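Local structure of molinate hydrolase (Gulosibacter molinativorax, 4UB9) at residues E34-G40 against T55-D61; E113-F118 against T377-I381; T332-W338 against G388-P394; D358-I362 against M408-M413; K443-V447 against K469-E473. The protein hydrolyses the thiocarbamate pesticide molinate and, as a zinc-containing member of the amidohydrolase family, probably acts on carbon-nitrogen bonds other than peptide bonds. All blocks are in the same frame, centred on the assembly; numbering follows the deposited sequence.

Overall arrangement
Contacts 1 and 5 lie side by side, their centres about 9 Å apart, and are linked by a probable hydrogen bond between Glu-34 and Glu-470. Contact 1 is strand pairing with apolar faces. Contact 5 is a buried turn held by backbone bonds and one carboxylate. Contacts 3 and 4 lie farther off, within the amidohydrolase family region, about 17 Å apart between centres. They meet where Glu-410 bonds to Ile-333 N, and helices 387-390 and 400-410 follow each other in the chain. Both are partly buried and mix apolar packing with water bridges. Contact 2 is buried and rich in charge, and it borders a second subunit.

Contact 1. Residues E34-G40 against T55-D61; sequences ETIAIVG and TTVFIED
Strand 36-39 runs antiparallel to strand 55-60, with axes 4.7 Å apart at closest approach and an angle of 172° between them. Ile-36 with Ile-59 and Ile-38 with Val-57 are hydrogen-bonded pairs. Each pair has two backbone bonds, such as Ile-38 N to Val-57 O at 2.9 Å. Ala-37 and Phe-58 form the non-hydrogen-bonded pair between them. At one end the backbone bonding passes to a side chain. Asp-61 N donates to Thr-35 OG1 at 3.1 Å, with an N-H...O angle of 165°. The Thr-35 hydroxyl stands beside its own backbone N (chi1 -61°), and this turns it to Asp-61. At the other end Gly-40 N makes two weak bonds, to Thr-55 O and Thr-56 OG1.

Ile-36 and Ile-59 lie side by side and point the same way, with Ile-36 CG2 3.8 Å from Ile-59 CD1. Ile-38 CG1 is 4.2 Å from Val-57 CB on the same face. Val-447 and Val-449 of strand 447-450 pack on this face. On the other face Ala-37 CB meets the Phe-58 ring at its edge, 3.8 Å from CD1. Ile-79 and Lys-66 also touch the Phe-58 side chain. The two strands are the middle pair of a four-stranded mixed sheet. This is consistent with the small beta-sandwich domain that accompanies the barrel in many amidohydrolases.

Contact 2. Residues E113-F118 against T377-I381; sequences EYLARF and TDPDI
The rings of Tyr-114 and Phe-118 both turn an edge to the carboxylate of Asp-378. Its OD2 lies near both ring planes, 3.9 Å from Tyr-114 CD1 and 3.8 Å from Phe-118 CE2. The carboxylate plane is 87° from the Tyr-114 ring and 48° from the Phe-118 ring. Arg-117 CG lies over one face of Phe-118, offset toward the rim. Asp-378 is the N-cap of helix 379-383: its OD1 accepts from Asp-380 N at 2.9 Å, on the anti side, tilted out of the carboxylate plane. The cap faces helix 111-118.

Arg-117 NH2 makes a long salt bridge to Asp-380 OD2 at 3.7 Å. That oxygen is well out of the guanidinium plane, so charge alone acts here. Glu-113 OE1 stands 4.3 Å from Asp-380 OD2, a like-charge pair that the arginines nearby would probably ease. Arg-490 bridges both aspartates, and Tyr-488 bonds to Asp-380. A second subunit borders this contact, with its Glu-119 on Arg-117 and its Ser-197 on Glu-113. Arg-117 bends at chi3 (-63°) and presents its guanidinium edge to a water. The water accepts from Arg-117 NE at 2.6 Å and donates to Asp-378 OD2 at 2.8 Å.

Contact 3. Residues T332-W338 against G388-P394; sequences TIAQQAW and GELHERP
Trp-338 lies flat on the short helix 387-390, and this is the tight part of the contact. Gly-388 CA sits 3.8 Å from the centroid of the five-membered ring of Trp-338. Glu-389 CB sits 3.7 Å from the centroid of the six-membered ring. Both are CH-pi contacts over the same face. A side chain on Gly-388 would run into Trp-338 CD1. Replacing Trp-338 with an alanine would probably open a gap over Gly-388 and Glu-389 and cost both CH-pi contacts. Close by, Gln-335 CG packs against Pro-394 CD at 3.9 Å. The solvent side is looser. There Ala-334 CB only reaches the edge of the exposed His-391 ring, 4.1 Å from CD2.

Thr-332 is the N-cap of helix 333-341. Its OG1 accepts from Gln-335 N at 3.1 Å and donates to Glu-392 OE1 at 2.7 Å. A water links Thr-332 N to Glu-392 O. Gln-406 holds the other carboxylate oxygen of Glu-392. One hydroxyl thus serves as cap acceptor and as donor, which ties the helix start to the turn at 390-393.

Contact 4. Residues D358-I362 against M408-M413; sequences DVRMI and MVEKGM
Lys-411 NZ is gripped by His-355 ND1, by Thr-331 O and by a water that it shares with Asp-358. The water accepts from Lys-411 NZ at 2.9 Å and donates to Asp-358 OD2 at 3.2 Å. Asp-358 OD2 and Lys-411 NZ stay 4.6 Å apart, and the water links them. Thr-304 holds Asp-358 OD1. The Lys-411 chain bends at chi3 and again at chi4 (-71°). Its CD passes 3.9 Å from Asp-358 CB, and Val-359 CG2 packs near Lys-411 CB.

Helix 400-410 ends here in a Schellman motif. Met-413 N bonds to Met-408 O at 3.1 Å and Gly-412 N to Val-409 O at 2.9 Å, with Gly-412 at positive phi as the C-prime residue. This end packs on helix 353-363 in the amidohydrolase barrel. Ile-362 carries the apolar packing between them. Its CD1 meets Met-408 CE at 3.6 Å, and its CG2 lies 3.6 Å from Met-413 CA. Leu-368 of strand 368-370 touches Ile-362, Met-408 and Met-413.

Contact 5. Residues K443-V447 against K469-E473; sequences KLGDV and KEGRE
Gly-445 O accepts from Gly-471 N at 2.8 Å, with an N-H...O angle of 169°. Next to it, Asp-446 OD1 accepts from Glu-470 N, also at 2.8 Å. The N-H approaches nearly along the C-O axis of the carboxylate. CG of Asp-446 stands beside its own backbone N (chi1 -64°), and its OD1 ends 3.5 Å from Lys-469 CA. Leu-444 lies alongside Glu-470 and points the same way, with CD2 3.8 Å from Glu-470 CG.

The bonded amides belong to a type I' turn from Lys-469 to Arg-472, which joins strands 464-469 and 472-473 as a beta hairpin. Arg-472 N bonds to Lys-469 O at 3.0 Å, and Lys-469 N to Arg-472 O at 2.8 Å. On the facing segment Gly-445 centres an inverse gamma turn. A side chain there would press on Gly-471 N.

Further out, Arg-167 makes salt bridges to Asp-446 OD2 and Glu-470 OE2. It thus pairs with both carboxylates. With an alanine in place of Asp-446, Glu-470 N would probably lose this acceptor and Arg-167 one of its carboxylate partners. Lys-469 is extended, and its NZ reaches Gly-165 O.

Contact 1. Residues E34-G40 against T55-D61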
# COMPACT_ATOMS: atom_id res chain seq x y z
N GLU A 34 25.25 -34.49 -35.35
CA GLU A 34 25.12 -34.82 -36.77
C GLU A 34 26.21 -34.25 -37.67
O GLU A 34 27.13 -33.55 -37.21
CB GLU A 34 23.76 -34.40 -37.24
CG GLU A 34 22.73 -35.43 -36.86
CD GLU A 34 21.35 -35.01 -37.25
OE1 GLU A 34 21.22 -34.04 -38.03
OE2 GLU A 34 20.41 -35.64 -36.74
N THR A 35 26.09 -34.59 -38.95
CA THR A 35 27.11 -34.28 -39.93
C THR A 35 26.58 -33.32 -40.98
O THR A 35 25.48 -33.44 -41.47
CB THR A 35 27.59 -35.56 -40.58
OG1 THR A 35 28.16 -36.38 -39.57
CG2 THR A 35 28.67 -35.28 -41.64
N ILE A 36 27.38 -32.31 -41.28
CA ILE A 36 26.95 -31.22 -42.16
C ILE A 36 28.16 -30.41 -42.61
O ILE A 36 29.22 -30.40 -41.95
CB ILE A 36 25.91 -30.30 -41.46
CG1 ILE A 36 25.14 -29.42 -42.47
CG2 ILE A 36 26.57 -29.39 -40.43
CD1 ILE A 36 23.83 -28.85 -41.96
N ALA A 37 28.00 -29.71 -43.73
CA ALA A 37 29.04 -28.80 -44.21
C ALA A 37 28.43 -27.49 -44.58
O ALA A 37 27.38 -27.42 -45.23
CB ALA A 37 29.75 -29.37 -45.40
N ILE A 38 29.11 -26.44 -44.19
CA ILE A 38 28.66 -25.05 -44.43
C ILE A 38 29.67 -24.54 -45.44
O ILE A 38 30.85 -24.41 -45.11
CB ILE A 38 28.71 -24.16 -43.15
CG1 ILE A 38 28.37 -24.94 -41.86
CG2 ILE A 38 27.84 -22.94 -43.32
CD1 ILE A 38 26.99 -25.55 -41.82
N VAL A 39 29.23 -24.27 -46.65
CA VAL A 39 30.20 -24.04 -47.74
C VAL A 39 30.21 -22.62 -48.32
O VAL A 39 29.18 -22.03 -48.67
CB VAL A 39 30.10 -25.09 -48.89
CG1 VAL A 39 29.91 -26.49 -48.33
CG2 VAL A 39 28.98 -24.76 -49.87
N GLY A 40 31.43 -22.10 -48.43
CA GLY A 40 31.73 -21.00 -49.34
C GLY A 40 31.28 -19.66 -48.84
O GLY A 40 30.91 -18.78 -49.63
N THR A 55 35.18 -19.76 -47.31
CA THR A 55 35.55 -20.74 -46.30
C THR A 55 34.45 -21.75 -46.16
O THR A 55 33.30 -21.47 -46.40
CB THR A 55 35.86 -20.08 -44.94
OG1 THR A 55 36.79 -18.99 -45.12
CG2 THR A 55 36.47 -21.08 -43.99
N THR A 56 34.89 -22.94 -45.84
CA THR A 56 34.04 -24.05 -45.60
C THR A 56 34.32 -24.61 -44.21
O THR A 56 35.47 -24.77 -43.79
CB THR A 56 34.18 -25.13 -46.70
OG1 THR A 56 33.51 -24.66 -47.88
CG2 THR A 56 33.59 -26.48 -46.27
N VAL A 57 33.23 -24.93 -43.52
CA VAL A 57 33.29 -25.54 -42.20
C VAL A 57 32.64 -26.91 -42.24
O VAL A 57 31.51 -27.07 -42.72
CB VAL A 57 32.55 -24.71 -41.16
CG1 VAL A 57 32.60 -25.40 -39.80
CG2 VAL A 57 33.13 -23.32 -41.09
N PHE A 58 33.37 -27.90 -41.76
CA PHE A 58 32.91 -29.26 -41.87
C PHE A 58 32.73 -29.85 -40.49
O PHE A 58 33.66 -29.89 -39.68
CB PHE A 58 33.87 -30.13 -42.69
CG PHE A 58 33.32 -31.49 -43.02
CD1 PHE A 58 32.39 -31.65 -44.02
CD2 PHE A 58 33.77 -32.63 -42.35
CE1 PHE A 58 31.88 -32.90 -44.34
CE2 PHE A 58 33.27 -33.89 -42.68
CZ PHE A 58 32.31 -34.02 -43.67
N ILE A 59 31.53 -30.36 -40.28
CA ILE A 59 31.14 -30.94 -39.00
C ILE A 59 30.74 -32.37 -39.19
O ILE A 59 29.96 -32.70 -40.08
CB ILE A 59 29.97 -30.18 -38.34
CG1 ILE A 59 30.36 -28.72 -38.08
CG2 ILE A 59 29.53 -30.85 -37.05
CD1 ILE A 59 29.19 -27.75 -38.19
N GLU A 60 31.22 -33.20 -38.29
CA GLU A 60 31.01 -34.62 -38.33
C GLU A 60 30.65 -35.14 -36.93
O GLU A 60 31.41 -34.97 -35.98
CB GLU A 60 32.30 -35.26 -38.80
CG GLU A 60 32.14 -36.62 -39.44
CD GLU A 60 33.48 -37.19 -39.89
OE1 GLU A 60 33.76 -38.38 -39.64
OE2 GLU A 60 34.27 -36.42 -40.49
N ASP A 61 29.49 -35.76 -36.81
CA ASP A 61 29.00 -36.28 -35.53
C ASP A 61 29.03 -35.25 -34.39
O ASP A 61 29.49 -35.54 -33.29
CB ASP A 61 29.79 -37.54 -35.16
CG ASP A 61 29.45 -38.72 -36.06
OD1 ASP A 61 28.65 -38.55 -37.00
OD2 ASP A 61 29.97 -39.82 -35.84

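Contact 2. Residues E113-F118 against T377-I381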
# COMPACT_ATOMS: atom_id res chain seq x y z
N GLU A 113 0.55 -14.48 -11.47
CA GLU A 113 -0.23 -15.05 -12.57
C GLU A 113 0.60 -16.01 -13.39
O GLU A 113 0.17 -17.12 -13.70
CB GLU A 113 -0.87 -13.99 -13.47
CG GLU A 113 0.11 -13.03 -14.15
CD GLU A 113 -0.54 -11.72 -14.58
OE1 GLU A 113 -1.05 -11.63 -15.73
OE2 GLU A 113 -0.50 -10.75 -13.78
N TYR A 114 1.84 -15.64 -13.63
CA TYR A 114 2.75 -16.51 -14.39
C TYR A 114 3.07 -17.82 -13.65
O TYR A 114 2.98 -18.92 -14.20
CB TYR A 114 4.00 -15.73 -14.64
CG TYR A 114 5.20 -16.39 -15.32
CD1 TYR A 114 5.25 -16.53 -16.72
CD2 TYR A 114 6.32 -16.73 -14.60
CE1 TYR A 114 6.38 -17.04 -17.35
CE2 TYR A 114 7.47 -17.23 -15.23
CZ TYR A 114 7.47 -17.41 -16.59
OH TYR A 114 8.60 -17.90 -17.18
N LEU A 115 3.46 -17.72 -12.38
CA LEU A 115 3.84 -18.95 -11.67
C LEU A 115 2.65 -19.86 -11.41
O LEU A 115 2.80 -21.08 -11.35
CB LEU A 115 4.58 -18.63 -10.38
CG LEU A 115 5.98 -18.02 -10.63
CD1 LEU A 115 6.62 -17.50 -9.35
CD2 LEU A 115 6.90 -19.02 -11.27
N ALA A 116 1.48 -19.27 -11.20
CA ALA A 116 0.30 -20.08 -10.95
C ALA A 116 -0.14 -20.74 -12.24
O ALA A 116 -0.54 -21.91 -12.27
CB ALA A 116 -0.81 -19.26 -10.36
N ARG A 117 -0.05 -19.99 -13.31
CA ARG A 117 -0.54 -20.51 -14.57
C ARG A 117 0.25 -21.71 -15.00
O ARG A 117 -0.28 -22.62 -15.60
CB ARG A 117 -0.51 -19.43 -15.65
CG ARG A 117 -1.28 -19.79 -16.93
CD ARG A 117 -1.09 -18.71 -18.00
NE ARG A 117 -1.61 -17.41 -17.64
CZ ARG A 117 -2.89 -17.06 -17.72
NH1 ARG A 117 -3.79 -17.93 -18.15
NH2 ARG A 117 -3.28 -15.84 -17.34
N PHE A 118 1.55 -21.69 -14.76
CA PHE A 118 2.41 -22.77 -15.29
C PHE A 118 2.89 -23.80 -14.30
O PHE A 118 3.66 -24.66 -14.67
CB PHE A 118 3.56 -22.16 -16.07
CG PHE A 118 3.08 -21.33 -17.21
CD1 PHE A 118 2.38 -21.92 -18.25
CD2 PHE A 118 3.20 -19.96 -17.19
CE1 PHE A 118 1.86 -21.17 -19.28
CE2 PHE A 118 2.67 -19.18 -18.22
CZ PHE A 118 2.00 -19.80 -19.27
N THR A 377 9.02 -13.29 -21.62
CA THR A 377 8.02 -12.55 -20.87
C THR A 377 6.60 -12.92 -21.24
O THR A 377 6.26 -13.10 -22.39
CB THR A 377 8.21 -11.03 -21.08
OG1 THR A 377 9.58 -10.73 -20.85
CG2 THR A 377 7.35 -10.22 -20.09
N ASP A 378 5.77 -13.05 -20.22
CA ASP A 378 4.38 -13.46 -20.43
C ASP A 378 3.68 -12.48 -21.38
O ASP A 378 3.76 -11.27 -21.17
CB ASP A 378 3.63 -13.53 -19.10
CG ASP A 378 2.29 -14.22 -19.22
OD1 ASP A 378 1.30 -13.54 -19.59
OD2 ASP A 378 2.21 -15.43 -18.93
N PRO A 379 2.95 -13.00 -22.36
CA PRO A 379 2.26 -12.11 -23.34
C PRO A 379 1.25 -11.19 -22.75
O PRO A 379 1.10 -10.08 -23.22
CB PRO A 379 1.59 -13.07 -24.28
CG PRO A 379 1.60 -14.41 -23.60
CD PRO A 379 2.79 -14.42 -22.69
N ASP A 380 0.61 -11.57 -21.65
CA ASP A 380 -0.28 -10.60 -20.97
C ASP A 380 0.48 -9.38 -20.47
O ASP A 380 -0.05 -8.26 -20.46
CB ASP A 380 -1.06 -11.21 -19.80
CG ASP A 380 -2.26 -11.99 -20.24
OD1 ASP A 380 -2.84 -11.71 -21.31
OD2 ASP A 380 -2.66 -12.88 -19.47
N ILE A 381 1.71 -9.60 -20.03
CA ILE A 381 2.55 -8.49 -19.53
C ILE A 381 3.13 -7.66 -20.68
O ILE A 381 3.21 -6.44 -20.60
CB ILE A 381 3.71 -9.02 -18.65
CG1 ILE A 381 3.16 -9.62 -17.35
CG2 ILE A 381 4.75 -7.94 -18.34
CD1 ILE A 381 2.80 -8.57 -16.33
O HOH W 1 0.26 -15.69 -16.94

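Contact 3. Residues T332-W338 against G388-P394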
# COMPACT_ATOMS: atom_id res chain seq x y z
N THR A 332 19.96 0.85 -25.06
CA THR A 332 20.18 1.64 -26.27
C THR A 332 19.81 3.08 -26.03
O THR A 332 19.10 3.42 -25.07
CB THR A 332 19.36 1.16 -27.46
OG1 THR A 332 17.97 1.27 -27.17
CG2 THR A 332 19.67 -0.27 -27.81
N ILE A 333 20.25 3.94 -26.91
CA ILE A 333 19.89 5.38 -26.80
C ILE A 333 18.39 5.61 -26.74
O ILE A 333 17.89 6.35 -25.91
CB ILE A 333 20.48 6.16 -28.00
CG1 ILE A 333 22.01 6.26 -27.82
CG2 ILE A 333 19.85 7.55 -28.12
CD1 ILE A 333 22.76 6.54 -29.11
N ALA A 334 17.68 4.92 -27.62
CA ALA A 334 16.24 5.08 -27.77
C ALA A 334 15.47 4.52 -26.57
O ALA A 334 14.58 5.16 -26.01
CB ALA A 334 15.75 4.42 -29.03
N GLN A 335 15.84 3.30 -26.17
CA GLN A 335 15.21 2.66 -24.99
C GLN A 335 15.39 3.51 -23.74
O GLN A 335 14.45 3.78 -23.00
CB GLN A 335 15.76 1.24 -24.81
CG GLN A 335 15.35 0.58 -23.51
CD GLN A 335 13.85 0.34 -23.37
OE1 GLN A 335 13.10 0.09 -24.34
NE2 GLN A 335 13.40 0.37 -22.13
N GLN A 336 16.60 3.98 -23.55
CA GLN A 336 16.90 4.80 -22.37
C GLN A 336 16.18 6.10 -22.41
O GLN A 336 15.80 6.67 -21.38
CB GLN A 336 18.43 5.07 -22.23
CG GLN A 336 18.82 5.77 -20.91
CD GLN A 336 18.42 4.99 -19.61
OE1 GLN A 336 17.95 5.57 -18.62
NE2 GLN A 336 18.63 3.70 -19.63
N ALA A 337 16.11 6.67 -23.61
CA ALA A 337 15.37 7.94 -23.76
C ALA A 337 13.88 7.73 -23.44
O ALA A 337 13.24 8.61 -22.88
CB ALA A 337 15.53 8.48 -25.17
N TRP A 338 13.34 6.58 -23.84
CA TRP A 338 11.99 6.29 -23.50
C TRP A 338 11.82 6.23 -21.95
O TRP A 338 10.94 6.85 -21.36
CB TRP A 338 11.52 5.01 -24.17
CG TRP A 338 10.18 4.65 -23.62
CD1 TRP A 338 9.00 5.21 -23.95
CD2 TRP A 338 9.92 3.73 -22.56
NE1 TRP A 338 8.01 4.69 -23.19
CE2 TRP A 338 8.54 3.78 -22.32
CE3 TRP A 338 10.71 2.87 -21.80
CZ2 TRP A 338 7.93 3.00 -21.34
CZ3 TRP A 338 10.11 2.10 -20.84
CH2 TRP A 338 8.72 2.17 -20.61
N GLY A 388 7.12 2.39 -27.05
CA GLY A 388 8.40 2.86 -26.52
C GLY A 388 9.05 1.87 -25.56
O GLY A 388 10.26 1.66 -25.58
N GLU A 389 8.23 1.22 -24.74
CA GLU A 389 8.72 0.24 -23.79
C GLU A 389 9.23 -0.98 -24.52
O GLU A 389 10.23 -1.57 -24.11
CB GLU A 389 7.65 -0.18 -22.78
CG GLU A 389 8.17 -1.13 -21.69
CD GLU A 389 7.28 -1.24 -20.45
OE1 GLU A 389 6.23 -0.58 -20.36
OE2 GLU A 389 7.63 -2.01 -19.55
N LEU A 390 8.49 -1.39 -25.54
CA LEU A 390 8.84 -2.61 -26.26
C LEU A 390 10.01 -2.42 -27.17
O LEU A 390 10.74 -3.36 -27.45
CB LEU A 390 7.71 -3.09 -27.13
CG LEU A 390 6.60 -3.79 -26.36
CD1 LEU A 390 5.34 -3.85 -27.24
CD2 LEU A 390 7.03 -5.18 -25.94
N HIS A 391 10.16 -1.21 -27.67
CA HIS A 391 11.18 -0.92 -28.67
C HIS A 391 12.58 -0.99 -28.07
O HIS A 391 12.97 -0.16 -27.24
CB HIS A 391 10.95 0.47 -29.30
CG HIS A 391 11.95 0.83 -30.34
ND1 HIS A 391 12.07 0.15 -31.54
CD2 HIS A 391 12.88 1.82 -30.38
CE1 HIS A 391 13.05 0.67 -32.25
NE2 HIS A 391 13.54 1.70 -31.58
N GLU A 392 13.32 -1.98 -28.51
CA GLU A 392 14.70 -2.22 -28.02
C GLU A 392 14.70 -2.46 -26.51
O GLU A 392 15.58 -2.03 -25.78
CB GLU A 392 15.63 -1.07 -28.43
CG GLU A 392 15.92 -1.06 -29.93
CD GLU A 392 16.63 0.18 -30.46
OE1 GLU A 392 17.03 1.10 -29.67
OE2 GLU A 392 16.69 0.27 -31.71
N ARG A 393 13.70 -3.22 -26.08
CA ARG A 393 13.60 -3.64 -24.70
C ARG A 393 14.77 -4.58 -24.43
O ARG A 393 14.97 -5.55 -25.14
CB ARG A 393 12.30 -4.37 -24.44
CG ARG A 393 12.05 -4.55 -22.96
CD ARG A 393 10.63 -4.96 -22.58
NE ARG A 393 10.59 -6.41 -22.46
CZ ARG A 393 10.50 -7.09 -21.34
NH1 ARG A 393 10.37 -6.48 -20.18
NH2 ARG A 393 10.53 -8.39 -21.41
N PRO A 394 15.51 -4.34 -23.35
CA PRO A 394 16.70 -5.18 -23.13
C PRO A 394 16.44 -6.59 -22.63
O PRO A 394 17.31 -7.44 -22.76
CB PRO A 394 17.53 -4.36 -22.12
CG PRO A 394 16.57 -3.43 -21.49
CD PRO A 394 15.46 -3.19 -22.45
O HOH W 2 18.14 -1.15 -25.17

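Contact 4. Residues D358-I362 against M408-M413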
# COMPACT_ATOMS: atom_id res chain seq x y z
N ASP A 358 29.67 2.29 -18.66
CA ASP A 358 29.71 1.39 -19.82
C ASP A 358 30.67 1.96 -20.87
O ASP A 358 31.50 1.25 -21.44
CB ASP A 358 28.32 1.20 -20.42
CG ASP A 358 27.42 0.26 -19.60
OD1 ASP A 358 27.96 -0.54 -18.79
OD2 ASP A 358 26.17 0.30 -19.79
N VAL A 359 30.55 3.26 -21.12
CA VAL A 359 31.35 3.91 -22.14
C VAL A 359 32.84 3.82 -21.81
O VAL A 359 33.66 3.51 -22.67
CB VAL A 359 30.96 5.40 -22.28
CG1 VAL A 359 32.01 6.16 -23.13
CG2 VAL A 359 29.61 5.56 -22.94
N ARG A 360 33.17 4.16 -20.56
CA ARG A 360 34.56 4.15 -20.10
C ARG A 360 35.14 2.74 -20.06
O ARG A 360 36.32 2.55 -20.36
CB ARG A 360 34.69 4.81 -18.76
CG ARG A 360 34.39 6.30 -18.85
CD ARG A 360 34.29 6.95 -17.47
NE ARG A 360 35.45 6.58 -16.66
CZ ARG A 360 35.44 6.23 -15.39
NH1 ARG A 360 34.33 6.15 -14.67
NH2 ARG A 360 36.58 5.92 -14.84
N MET A 361 34.31 1.75 -19.78
CA MET A 361 34.80 0.40 -19.79
C MET A 361 35.19 -0.03 -21.20
O MET A 361 36.18 -0.75 -21.42
CB MET A 361 33.76 -0.55 -19.23
CG MET A 361 33.46 -0.26 -17.79
SD MET A 361 34.46 -1.19 -16.61
CE MET A 361 33.70 -2.82 -16.78
N ILE A 362 34.35 0.32 -22.14
CA ILE A 362 34.55 -0.04 -23.53
C ILE A 362 35.83 0.63 -24.00
O ILE A 362 36.68 -0.01 -24.59
CB ILE A 362 33.37 0.43 -24.40
CG1 ILE A 362 32.17 -0.50 -24.23
CG2 ILE A 362 33.75 0.50 -25.90
CD1 ILE A 362 30.83 0.15 -24.54
N MET A 408 25.95 -1.49 -27.37
CA MET A 408 27.39 -1.38 -27.05
C MET A 408 28.12 -0.61 -28.17
O MET A 408 28.88 0.29 -27.91
CB MET A 408 27.99 -2.77 -26.79
CG MET A 408 27.52 -3.39 -25.47
SD MET A 408 27.92 -2.37 -24.01
CE MET A 408 29.50 -3.07 -23.57
N VAL A 409 27.81 -0.97 -29.41
CA VAL A 409 28.37 -0.32 -30.57
C VAL A 409 27.99 1.15 -30.57
O VAL A 409 28.84 1.98 -30.82
CB VAL A 409 27.93 -1.00 -31.85
CG1 VAL A 409 28.33 -0.17 -33.08
CG2 VAL A 409 28.56 -2.38 -31.92
N GLU A 410 26.74 1.50 -30.24
CA GLU A 410 26.37 2.95 -30.06
C GLU A 410 27.27 3.68 -29.07
O GLU A 410 27.46 4.87 -29.15
CB GLU A 410 24.93 3.13 -29.53
CG GLU A 410 23.81 2.76 -30.49
CD GLU A 410 22.40 2.77 -29.86
OE1 GLU A 410 22.25 3.06 -28.64
OE2 GLU A 410 21.46 2.41 -30.59
N LYS A 411 27.76 2.97 -28.09
CA LYS A 411 28.62 3.58 -27.09
C LYS A 411 30.09 3.52 -27.47
O LYS A 411 30.94 3.82 -26.65
CB LYS A 411 28.46 2.87 -25.75
CG LYS A 411 27.09 3.05 -25.14
CD LYS A 411 26.98 2.20 -23.89
CE LYS A 411 25.60 1.59 -23.73
NZ LYS A 411 24.61 2.62 -23.40
N GLY A 412 30.39 3.06 -28.68
CA GLY A 412 31.78 3.07 -29.18
C GLY A 412 32.45 1.71 -29.26
O GLY A 412 33.59 1.61 -29.63
N MET A 413 31.73 0.65 -28.95
CA MET A 413 32.36 -0.63 -29.03
C MET A 413 32.55 -0.99 -30.49
O MET A 413 31.73 -0.71 -31.34
CB MET A 413 31.56 -1.73 -28.35
CG MET A 413 32.41 -2.95 -27.95
SD MET A 413 31.48 -4.24 -27.11
CE MET A 413 32.79 -5.20 -26.37
O HOH W 3 23.52 1.83 -20.78

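Contact 5. Residues K443-V447 against K469-E473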
# COMPACT_ATOMS: atom_id res chain seq x y z
N LYS A 443 36.07 -28.39 -31.57
CA LYS A 443 34.93 -27.81 -30.83
C LYS A 443 33.57 -28.27 -31.34
O LYS A 443 33.46 -28.84 -32.42
CB LYS A 443 35.01 -26.28 -30.84
CG LYS A 443 36.23 -25.74 -30.11
CD LYS A 443 36.15 -24.24 -29.87
CE LYS A 443 37.48 -23.74 -29.37
NZ LYS A 443 37.37 -22.39 -28.77
N LEU A 444 32.54 -28.03 -30.55
CA LEU A 444 31.17 -28.40 -30.95
C LEU A 444 30.71 -27.68 -32.20
O LEU A 444 31.08 -26.54 -32.45
CB LEU A 444 30.19 -28.14 -29.83
CG LEU A 444 30.31 -29.07 -28.62
CD1 LEU A 444 29.72 -28.42 -27.39
CD2 LEU A 444 29.64 -30.42 -28.86
N GLY A 445 29.89 -28.36 -32.98
CA GLY A 445 29.41 -27.86 -34.29
C GLY A 445 28.22 -26.92 -34.28
O GLY A 445 27.16 -27.18 -34.88
N ASP A 446 28.40 -25.83 -33.58
CA ASP A 446 27.38 -24.82 -33.43
C ASP A 446 27.70 -23.68 -34.33
O ASP A 446 28.73 -23.01 -34.17
CB ASP A 446 27.30 -24.32 -31.98
CG ASP A 446 26.88 -25.42 -30.96
OD1 ASP A 446 26.46 -26.52 -31.38
OD2 ASP A 446 26.99 -25.16 -29.73
N VAL A 447 26.80 -23.36 -35.25
CA VAL A 447 27.10 -22.34 -36.26
C VAL A 447 25.85 -21.63 -36.64
O VAL A 447 24.77 -22.22 -36.67
CB VAL A 447 27.63 -23.00 -37.55
CG1 VAL A 447 27.86 -22.00 -38.63
CG2 VAL A 447 28.91 -23.76 -37.26
N LYS A 469 23.16 -26.64 -34.67
CA LYS A 469 23.57 -27.04 -33.34
C LYS A 469 24.10 -28.45 -33.33
O LYS A 469 23.39 -29.38 -33.66
CB LYS A 469 22.39 -26.96 -32.38
CG LYS A 469 22.82 -27.09 -30.92
CD LYS A 469 21.67 -27.39 -29.98
CE LYS A 469 22.23 -27.57 -28.58
NZ LYS A 469 21.25 -28.22 -27.69
N GLU A 470 25.36 -28.59 -32.95
CA GLU A 470 26.06 -29.88 -33.02
C GLU A 470 25.83 -30.54 -34.40
O GLU A 470 25.43 -31.69 -34.52
CB GLU A 470 25.63 -30.77 -31.89
CG GLU A 470 26.25 -30.31 -30.59
CD GLU A 470 25.91 -31.18 -29.39
OE1 GLU A 470 25.96 -32.41 -29.51
OE2 GLU A 470 25.67 -30.62 -28.32
N GLY A 471 26.07 -29.75 -35.43
CA GLY A 471 25.96 -30.22 -36.82
C GLY A 471 24.57 -30.54 -37.34
O GLY A 471 24.41 -31.10 -38.42
N ARG A 472 23.57 -30.19 -36.55
CA ARG A 472 22.19 -30.46 -36.89
C ARG A 472 21.52 -29.16 -37.19
O ARG A 472 21.57 -28.24 -36.39
CB ARG A 472 21.53 -31.13 -35.72
CG ARG A 472 20.06 -31.44 -35.91
CD ARG A 472 19.57 -32.16 -34.67
NE ARG A 472 18.44 -31.39 -34.17
CZ ARG A 472 18.44 -30.63 -33.09
NH1 ARG A 472 19.48 -30.53 -32.29
NH2 ARG A 472 17.34 -29.98 -32.79
N GLU A 473 20.99 -29.04 -38.38
CA GLU A 473 20.34 -27.80 -38.76
C GLU A 473 19.00 -27.73 -38.08
O GLU A 473 18.28 -28.70 -37.98
CB GLU A 473 20.18 -27.63 -40.28
CG GLU A 473 19.61 -26.25 -40.68
CD GLU A 473 19.65 -25.93 -42.18
OE1 GLU A 473 19.95 -26.85 -43.00
OE2 GLU A 473 19.42 -24.75 -42.52